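Local atomic coordinates of threonine synthase (Brucella melitensis bv. 1, PDB entry 4F4F), a protein that probably catalyses the pyridoxal-phosphate-dependent conversion of O-phospho-L-homoserine and water to L-threonine and phosphate, the last step of threonine biosynthesis. Residues Arg323-Ala328 with Phe349-Lys354. Sequence-based numbering, arbitrary orientation.
Sequences RLLFEA and FTISEK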
ATOM      1  N   ARG A 323       8.936   5.240   9.354  1.00 10.94           N
ATOM      2  CA  ARG A 323       7.968   5.149  10.433  1.00 10.86           C
ATOM      3  C   ARG A 323       8.459   4.125  11.461  1.00 10.80           C
ATOM      4  O   ARG A 323       8.415   4.384  12.689  1.00 10.74           O
ATOM      5  CB  ARG A 323       6.567   4.821   9.919  1.00 10.78           C
ATOM      6  CG  ARG A 323       5.840   5.998   9.339  1.00 10.88           C
ATOM      7  CD  ARG A 323       4.481   5.606   8.758  1.00 10.88           C
ATOM      8  NE  ARG A 323       3.584   6.758   8.634  1.00 10.90           N
ATOM      9  CZ  ARG A 323       3.290   7.386   7.502  1.00 11.37           C
ATOM     10  NH1 ARG A 323       3.789   7.011   6.325  1.00 11.96           N
ATOM     11  NH2 ARG A 323       2.485   8.426   7.513  1.00 11.53           N
ATOM     12  N   LEU A 324       8.987   2.996  10.993  1.00 10.73           N
ATOM     13  CA  LEU A 324       9.508   2.026  11.953  1.00 10.81           C
ATOM     14  C   LEU A 324      10.764   2.546  12.643  1.00 11.00           C
ATOM     15  O   LEU A 324      10.950   2.311  13.857  1.00 10.90           O
ATOM     16  CB  LEU A 324       9.771   0.652  11.332  1.00 10.95           C
ATOM     17  CG  LEU A 324      10.416  -0.425  12.242  1.00 11.16           C
ATOM     18  CD1 LEU A 324       9.557  -0.706  13.475  1.00 11.13           C
ATOM     19  CD2 LEU A 324      10.665  -1.695  11.461  1.00 11.34           C
ATOM     20  N   LEU A 325      11.650   3.206  11.890  1.00 11.22           N
ATOM     21  CA  LEU A 325      12.835   3.793  12.499  1.00 11.60           C
ATOM     22  C   LEU A 325      12.473   4.679  13.699  1.00 11.46           C
ATOM     23  O   LEU A 325      13.129   4.647  14.729  1.00 11.49           O
ATOM     24  CB  LEU A 325      13.633   4.620  11.479  1.00 11.95           C
ATOM     25  CG  LEU A 325      14.412   3.838  10.430  1.00 12.38           C
ATOM     26  CD1 LEU A 325      15.077   4.765   9.397  1.00 12.87           C
ATOM     27  CD2 LEU A 325      15.474   2.954  11.086  1.00 12.59           C
ATOM     28  N   PHE A 326      11.459   5.518  13.530  1.00 11.44           N
ATOM     29  CA  PHE A 326      11.005   6.438  14.587  1.00 11.75           C
ATOM     30  C   PHE A 326      10.602   5.636  15.816  1.00 11.94           C
ATOM     31  O   PHE A 326      11.061   5.928  16.923  1.00 12.47           O
ATOM     32  CB  PHE A 326       9.819   7.266  14.067  1.00 11.57           C
ATOM     33  CG  PHE A 326       9.321   8.341  14.985  1.00 11.69           C
ATOM     34  CD1 PHE A 326      10.154   9.355  15.419  1.00 12.22           C
ATOM     35  CD2 PHE A 326       7.975   8.383  15.364  1.00 11.63           C
ATOM     36  CE1 PHE A 326       9.659  10.388  16.227  1.00 12.34           C
ATOM     37  CE2 PHE A 326       7.478   9.404  16.151  1.00 11.77           C
ATOM     38  CZ  PHE A 326       8.322  10.407  16.594  1.00 12.09           C
ATOM     39  N   GLU A 327       9.784   4.607  15.623  1.00 12.08           N
ATOM     40  CA  GLU A 327       9.324   3.802  16.756  1.00 12.54           C
ATOM     41  C   GLU A 327      10.492   3.067  17.441  1.00 12.68           C
ATOM     42  O   GLU A 327      10.582   3.020  18.678  1.00 13.18           O
ATOM     43  CB  GLU A 327       8.253   2.798  16.292  1.00 12.87           C
ATOM     44  CG  GLU A 327       7.023   3.443  15.668  1.00 13.35           C
ATOM     45  CD  GLU A 327       6.132   4.119  16.657  1.00 14.32           C
ATOM     46  OE1 GLU A 327       6.538   4.292  17.853  1.00 16.45           O
ATOM     47  OE2 GLU A 327       5.031   4.524  16.231  1.00 15.86           O
ATOM     48  N   ALA A 328      11.391   2.519  16.628  1.00 12.84           N
ATOM     49  CA  ALA A 328      12.519   1.746  17.110  1.00 13.27           C
ATOM     50  C   ALA A 328      13.515   2.595  17.942  1.00 13.71           C
ATOM     51  O   ALA A 328      14.175   2.057  18.847  1.00 13.88           O
ATOM     52  CB  ALA A 328      13.215   1.044  15.966  1.00 13.08           C
ATOM     53  N   PHE A 349      22.829   4.644   5.772  1.00 19.84           N
ATOM     54  CA  PHE A 349      23.121   4.911   7.162  1.00 19.99           C
ATOM     55  C   PHE A 349      23.198   3.590   7.856  1.00 20.31           C
ATOM     56  O   PHE A 349      22.706   2.575   7.341  1.00 19.95           O
ATOM     57  CB  PHE A 349      22.043   5.788   7.839  1.00 19.55           C
ATOM     58  CG  PHE A 349      20.642   5.262   7.691  1.00 18.66           C
ATOM     59  CD1 PHE A 349      20.154   4.262   8.528  1.00 18.29           C
ATOM     60  CD2 PHE A 349      19.810   5.767   6.696  1.00 18.49           C
ATOM     61  CE1 PHE A 349      18.867   3.773   8.373  1.00 17.67           C
ATOM     62  CE2 PHE A 349      18.526   5.277   6.541  1.00 18.17           C
ATOM     63  CZ  PHE A 349      18.057   4.272   7.378  1.00 17.77           C
ATOM     64  N   THR A 350      23.794   3.623   9.039  1.00 21.20           N
ATOM     65  CA  THR A 350      23.876   2.453   9.905  1.00 21.51           C
ATOM     66  C   THR A 350      23.004   2.643  11.121  1.00 20.33           C
ATOM     67  O   THR A 350      23.042   3.693  11.740  1.00 20.41           O
ATOM     68  CB  THR A 350      25.318   2.183  10.314  1.00 22.88           C
ATOM     69  OG1 THR A 350      25.990   1.673   9.157  1.00 24.98           O
ATOM     70  CG2 THR A 350      25.381   1.101  11.426  1.00 23.08           C
ATOM     71  N   ILE A 351      22.169   1.654  11.435  1.00 19.33           N
ATOM     72  CA  ILE A 351      21.286   1.770  12.602  1.00 18.60           C
ATOM     73  C   ILE A 351      22.069   1.325  13.833  1.00 19.56           C
ATOM     74  O   ILE A 351      22.654   0.247  13.816  1.00 20.68           O
ATOM     75  CB  ILE A 351      20.022   0.912  12.431  1.00 17.58           C
ATOM     76  CG1 ILE A 351      19.280   1.285  11.154  1.00 16.75           C
ATOM     77  CG2 ILE A 351      19.086   1.052  13.640  1.00 17.10           C
ATOM     78  CD1 ILE A 351      18.174   0.310  10.803  1.00 16.12           C
ATOM     79  N   SER A 352      22.115   2.140  14.876  1.00 19.88           N
ATOM     80  CA  SER A 352      22.831   1.789  16.105  1.00 20.82           C
ATOM     81  C   SER A 352      22.192   0.618  16.853  1.00 21.58           C
ATOM     82  O   SER A 352      21.062   0.212  16.592  1.00 19.40           O
ATOM     83  CB  SER A 352      22.933   2.984  17.027  1.00 20.90           C
ATOM     84  OG  SER A 352      21.656   3.411  17.456  1.00 20.37           O
ATOM     85  N   GLU A 353      22.929   0.091  17.820  1.00 23.13           N
ATOM     86  CA  GLU A 353      22.607  -1.217  18.364  1.00 24.57           C
ATOM     87  C   GLU A 353      21.243  -1.313  19.044  1.00 23.06           C
ATOM     88  O   GLU A 353      20.494  -2.272  18.803  1.00 23.05           O
ATOM     89  CB  GLU A 353      23.740  -1.693  19.308  1.00 27.35           C
ATOM     90  CG  GLU A 353      23.621  -3.161  19.698  1.00 29.72           C
ATOM     91  CD  GLU A 353      23.644  -4.118  18.492  1.00 32.96           C
ATOM     92  OE1 GLU A 353      24.290  -3.821  17.443  1.00 34.89           O
ATOM     93  OE2 GLU A 353      22.994  -5.184  18.597  1.00 36.89           O
ATOM     94  N   LYS A 354      20.904  -0.369  19.901  1.00 22.18           N
ATOM     95  CA  LYS A 354      19.633  -0.485  20.613  1.00 22.04           C
ATOM     96  C   LYS A 354      18.411  -0.485  19.654  1.00 20.13           C
ATOM     97  O   LYS A 354      17.566  -1.377  19.737  1.00 19.02           O
ATOM     98  CB  LYS A 354      19.508   0.569  21.703  1.00 23.70           C
ATOM     99  CG  LYS A 354      18.315   0.394  22.625  1.00 25.14           C
ATOM    100  CD  LYS A 354      18.286   1.522  23.681  1.00 26.67           C
ATOM    101  CE  LYS A 354      17.098   1.423  24.625  1.00 27.92           C
ATOM    102  NZ  LYS A 354      15.832   1.861  23.947  1.00 28.92           N
TER
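Leu325 meets both Phe349 and Ile351, one methyl for each. Its CD1 lies 3.6 Å from CZ of Phe349, the far end of the ring, with CE1 of the same ring next nearest. The methyl comes at the ring obliquely, and the two side chains approach from opposite directions. The other branch, CD2, packs 3.8 Å from CD1 of Ile351, with Ile351 CG1 a little farther away. Here the side chains cross at a slant. All three residues are buried, and the contact is purely apolar, with no hydrogen bond between the segments. Leu325 CG stands anti to its carbonyl carbon (chi1 -73°). Its chi2 of 175° extends CD1 away from CA toward the CZ end of the Phe349 ring, while CD2 branches off toward Ile351. Ile351 CG1 lies at the edge of the Phe349 ring, in its plane.

The contact joins the middle of helix 321-328 to strand 348-350, through Phe349, and to the short link before helix 353-362, through Ile351. Threonine synthase belongs to the fold-type II pyridoxal-phosphate enzymes, and segment 323-328 lies within the family region that defines them. The backbones stay apart, with 8.7 Å between CA of Leu325 and CA of Ile351. Helix 333-346 lies between the two segments in sequence and adds a further wall: Met340 touches both Leu325 and Phe349, and Leu339 and Leu343 also pack on Phe349. Strand 348-350 pairs antiparallel with strand 299-301 in a small two-stranded sheet. There Phe349 bonds through its backbone to Tyr300, and the two rings meet with planes about 20° apart. Ile351 is backed by Leu356 and Ile359 of helix 353-362. The side chain of Leu325 is about 8 Å from that of Phe262, which binds pyridoxal phosphate, and the adjacent Leu324 touches Phe262 directly.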